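Local coordinates for IPT/TIG domain-containing protein BACOVA_02650 (Bacteroides ovatus, PDB 5E7H) that binds polysaccharide at the cell surface and probably captures xyloglucan there before its transport into the periplasm for degradation, at residues Ala180-Phe185 against Leu227-Thr232. Residues are numbered along the deposited sequence; the frame is centred on the assembly and turned at random.
Sequences AMCENF and LNRNST. With NA (sodium ion), chain J; FMT (formic acid), chain B.
R229 and N184 meet flat group to flat group, a small example of how a tight turn and a neighbouring loop can join through side-chain contact and a shared water. Along the loop, L227 first gives its carbonyl O to a sodium ion (2.9 Å). The R229 guanidinium, brought over by a chain bent at chi3 (87°), has N184 ND2 above one face, offset toward the rim and 3.4 Å from NH2, the two planes 19° apart. Both groups are donors there, so they pack without bonding, while D220 pairs with NH1 in a salt bridge. In the guanidinium plane, one water accepts from R229 NE (2.8 Å) and donates to C182 O (2.6 Å), tying the arginine to the type I' turn M181-N184. With an alanine at N184 the amide over the guanidinium is gone, which would probably leave a gap on that face, the arginine then relying on D220 and the water. N230, turned away, adds OD1 to the sodium ion at 2.7 Å. S231 then packs its CB against C182 CB (3.9 Å), its OG close to C182 CA and hydrogen-bonded to the backbone of H233. In this xyloglucan-binding domain the contact joins the turn ending strand 176-181 to the loop between helix 223-227, whose F226 touches C182, and strand 233-240, the antiparallel partner of 176-181.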
ATOM      1  N   ALA A 180     -13.548   1.208  -6.769  1.00 13.95           N
ATOM      2  CA  ALA A 180     -14.220   2.192  -7.619  1.00 13.22           C
ATOM      3  C   ALA A 180     -13.962   3.579  -7.054  1.00 14.36           C
ATOM      4  O   ALA A 180     -13.805   3.739  -5.844  1.00 14.86           O
ATOM      5  CB  ALA A 180     -15.698   1.923  -7.691  1.00 16.58           C
ATOM      6  N   MET A 181     -13.921   4.579  -7.930  1.00 14.54           N
ATOM      7  CA  MET A 181     -13.809   5.971  -7.519  1.00 14.70           C
ATOM      8  C   MET A 181     -14.842   6.839  -8.243  1.00 15.62           C
ATOM      9  O   MET A 181     -15.198   6.584  -9.399  1.00 15.74           O
ATOM     10  CB  MET A 181     -12.411   6.502  -7.803  1.00 13.86           C
ATOM     11  CG  MET A 181     -11.328   5.913  -6.936  1.00 15.18           C
ATOM     12  SD  MET A 181      -9.731   6.527  -7.478  1.00 15.47           S
ATOM     13  CE  MET A 181      -8.690   5.701  -6.295  1.00 18.03           C
ATOM     14  N   CYS A 182     -15.300   7.873  -7.549  1.00 16.07           N
ATOM     15  CA  CYS A 182     -16.193   8.906  -8.106  1.00 16.00           C
ATOM     16  C   CYS A 182     -17.506   8.361  -8.659  1.00 18.22           C
ATOM     17  O   CYS A 182     -18.113   8.949  -9.563  1.00 22.08           O
ATOM     18  CB  CYS A 182     -15.496   9.692  -9.205  1.00 16.19           C
ATOM     19  SG  CYS A 182     -13.943  10.441  -8.689  1.00 19.04           S
ATOM     20  N   GLU A 183     -17.937   7.238  -8.104  1.00 18.09           N
ATOM     21  CA  GLU A 183     -19.139   6.534  -8.535  1.00 20.67           C
ATOM     22  C   GLU A 183     -19.113   6.211 -10.027  1.00 25.01           C
ATOM     23  O   GLU A 183     -20.161   6.016 -10.646  1.00 24.34           O
ATOM     24  CB  GLU A 183     -20.406   7.334  -8.171  1.00 25.16           C
ATOM     25  CG  GLU A 183     -20.630   7.365  -6.668  1.00 28.92           C
ATOM     26  CD  GLU A 183     -22.025   7.788  -6.270  1.00 52.10           C
ATOM     27  OE1 GLU A 183     -22.945   7.712  -7.112  1.00 58.59           O
ATOM     28  OE2 GLU A 183     -22.195   8.196  -5.103  1.00 54.94           O
ATOM     29  N   ASN A 184     -17.917   6.105 -10.601  1.00 20.28           N
ATOM     30  CA  ASN A 184     -17.806   5.693 -11.997  1.00 19.31           C
ATOM     31  C   ASN A 184     -17.568   4.199 -12.048  1.00 18.88           C
ATOM     32  O   ASN A 184     -16.454   3.728 -12.204  1.00 20.38           O
ATOM     33  CB  ASN A 184     -16.694   6.446 -12.731  1.00 20.56           C
ATOM     34  CG  ASN A 184     -16.696   6.137 -14.218  1.00 22.20           C
ATOM     35  OD1 ASN A 184     -17.539   5.373 -14.689  1.00 24.30           O
ATOM     36  ND2 ASN A 184     -15.786   6.746 -14.968  1.00 20.88           N
ATOM     37  N   PHE A 185     -18.634   3.424 -11.904  1.00 20.67           N
ATOM     38  CA  PHE A 185     -18.453   1.983 -11.786  1.00 21.16           C
ATOM     39  C   PHE A 185     -18.068   1.320 -13.118  1.00 22.43           C
ATOM     40  O   PHE A 185     -17.464   0.237 -13.126  1.00 22.93           O
ATOM     41  CB  PHE A 185     -19.714   1.359 -11.193  1.00 21.69           C
ATOM     42  CG  PHE A 185     -19.946   1.776  -9.771  1.00 22.86           C
ATOM     43  CD1 PHE A 185     -19.230   1.201  -8.742  1.00 23.78           C
ATOM     44  CD2 PHE A 185     -20.852   2.785  -9.480  1.00 28.59           C
ATOM     45  CE1 PHE A 185     -19.438   1.608  -7.426  1.00 24.56           C
ATOM     46  CE2 PHE A 185     -21.050   3.198  -8.178  1.00 25.46           C
ATOM     47  CZ  PHE A 185     -20.346   2.617  -7.157  1.00 23.11           C
ATOM     48  N   LEU A 227     -10.483  15.074 -11.002  1.00 13.82           N
ATOM     49  CA  LEU A 227     -10.939  15.920  -9.896  1.00 14.25           C
ATOM     50  C   LEU A 227     -12.256  16.611 -10.262  1.00 14.85           C
ATOM     51  O   LEU A 227     -13.113  16.805  -9.395  1.00 15.27           O
ATOM     52  CB  LEU A 227      -9.888  16.952  -9.520  1.00 14.72           C
ATOM     53  CG  LEU A 227      -8.597  16.400  -8.887  1.00 14.23           C
ATOM     54  CD1 LEU A 227      -7.637  17.566  -8.637  1.00 15.11           C
ATOM     55  CD2 LEU A 227      -8.838  15.614  -7.618  1.00 15.99           C
ATOM     56  N   ASN A 228     -12.414  16.967 -11.531  1.00 15.38           N
ATOM     57  CA  ASN A 228     -13.612  17.672 -11.961  1.00 16.29           C
ATOM     58  C   ASN A 228     -14.863  16.786 -12.069  1.00 16.41           C
ATOM     59  O   ASN A 228     -15.913  17.292 -12.431  1.00 17.83           O
ATOM     60  CB  ASN A 228     -13.334  18.396 -13.291  1.00 16.95           C
ATOM     61  CG  ASN A 228     -12.539  19.663 -13.085  1.00 17.30           C
ATOM     62  OD1 ASN A 228     -12.403  20.131 -11.966  1.00 18.75           O
ATOM     63  ND2 ASN A 228     -11.998  20.220 -14.157  1.00 17.79           N
ATOM     64  N   ARG A 229     -14.746  15.507 -11.718  1.00 16.43           N
ATOM     65  CA  ARG A 229     -15.939  14.674 -11.531  1.00 17.40           C
ATOM     66  C   ARG A 229     -16.681  15.116 -10.279  1.00 19.93           C
ATOM     67  O   ARG A 229     -17.858  14.786 -10.110  1.00 20.46           O
ATOM     68  CB  ARG A 229     -15.570  13.197 -11.472  1.00 19.42           C
ATOM     69  CG  ARG A 229     -15.022  12.718 -12.808  1.00 26.39           C
ATOM     70  CD  ARG A 229     -14.910  11.213 -12.934  1.00 29.50           C
ATOM     71  NE  ARG A 229     -16.141  10.600 -13.397  1.00 58.41           N
ATOM     72  CZ  ARG A 229     -16.375  10.137 -14.623  1.00 33.28           C
ATOM     73  NH1 ARG A 229     -15.467  10.175 -15.602  1.00 28.21           N
ATOM     74  NH2 ARG A 229     -17.542   9.605 -14.859  1.00 36.98           N
ATOM     75  N   ASN A 230     -16.002  15.869  -9.417  1.00 17.90           N
ATOM     76  CA  ASN A 230     -16.600  16.489  -8.228  1.00 18.96           C
ATOM     77  C   ASN A 230     -17.293  15.442  -7.321  1.00 18.56           C
ATOM     78  O   ASN A 230     -18.464  15.585  -6.901  1.00 20.30           O
ATOM     79  CB  ASN A 230     -17.552  17.594  -8.653  1.00 19.28           C
ATOM     80  CG  ASN A 230     -16.841  18.715  -9.435  1.00 20.00           C
ATOM     81  OD1 ASN A 230     -15.631  18.913  -9.263  1.00 24.03           O
ATOM     82  ND2 ASN A 230     -17.572  19.431 -10.270  1.00 24.47           N
ATOM     83  N   SER A 231     -16.546  14.388  -7.042  1.00 16.47           N
ATOM     84  CA  SER A 231     -16.986  13.305  -6.161  1.00 14.89           C
ATOM     85  C   SER A 231     -15.816  12.822  -5.342  1.00 15.60           C
ATOM     86  O   SER A 231     -14.730  12.614  -5.887  1.00 17.32           O
ATOM     87  CB  SER A 231     -17.545  12.147  -6.961  1.00 18.44           C
ATOM     88  OG  SER A 231     -17.782  11.028  -6.103  1.00 18.09           O
ATOM     89  N   THR A 232     -16.009  12.664  -4.039  1.00 16.77           N
ATOM     90  CA  THR A 232     -14.939  12.118  -3.211  1.00 17.19           C
ATOM     91  C   THR A 232     -15.119  10.634  -2.909  1.00 16.79           C
ATOM     92  O   THR A 232     -14.408  10.086  -2.077  1.00 16.31           O
ATOM     93  CB  THR A 232     -14.792  12.890  -1.908  1.00 23.67           C
ATOM     94  OG1 THR A 232     -16.067  13.104  -1.333  1.00 25.29           O
ATOM     95  CG2 THR A 232     -14.153  14.258  -2.174  1.00 24.02           C
TER
HETATM   96 NA    NA J 509     -13.933  18.522  -7.196  0.50 57.09          NA
HETATM   97  C   FMT B 501     -18.619   9.696 -17.858  1.00 57.10           C
HETATM   98  O1  FMT B 501     -17.553   9.051 -18.053  1.00 61.67           O
HETATM   99  O2  FMT B 501     -19.267   9.509 -16.790  1.00 58.54           O
HETATM  100  O   HOH W   1     -18.386  10.323 -11.697  1.00 28.30           O
HETATM  101  O   HOH W   2     -20.360  11.111  -5.533  1.00 31.36           O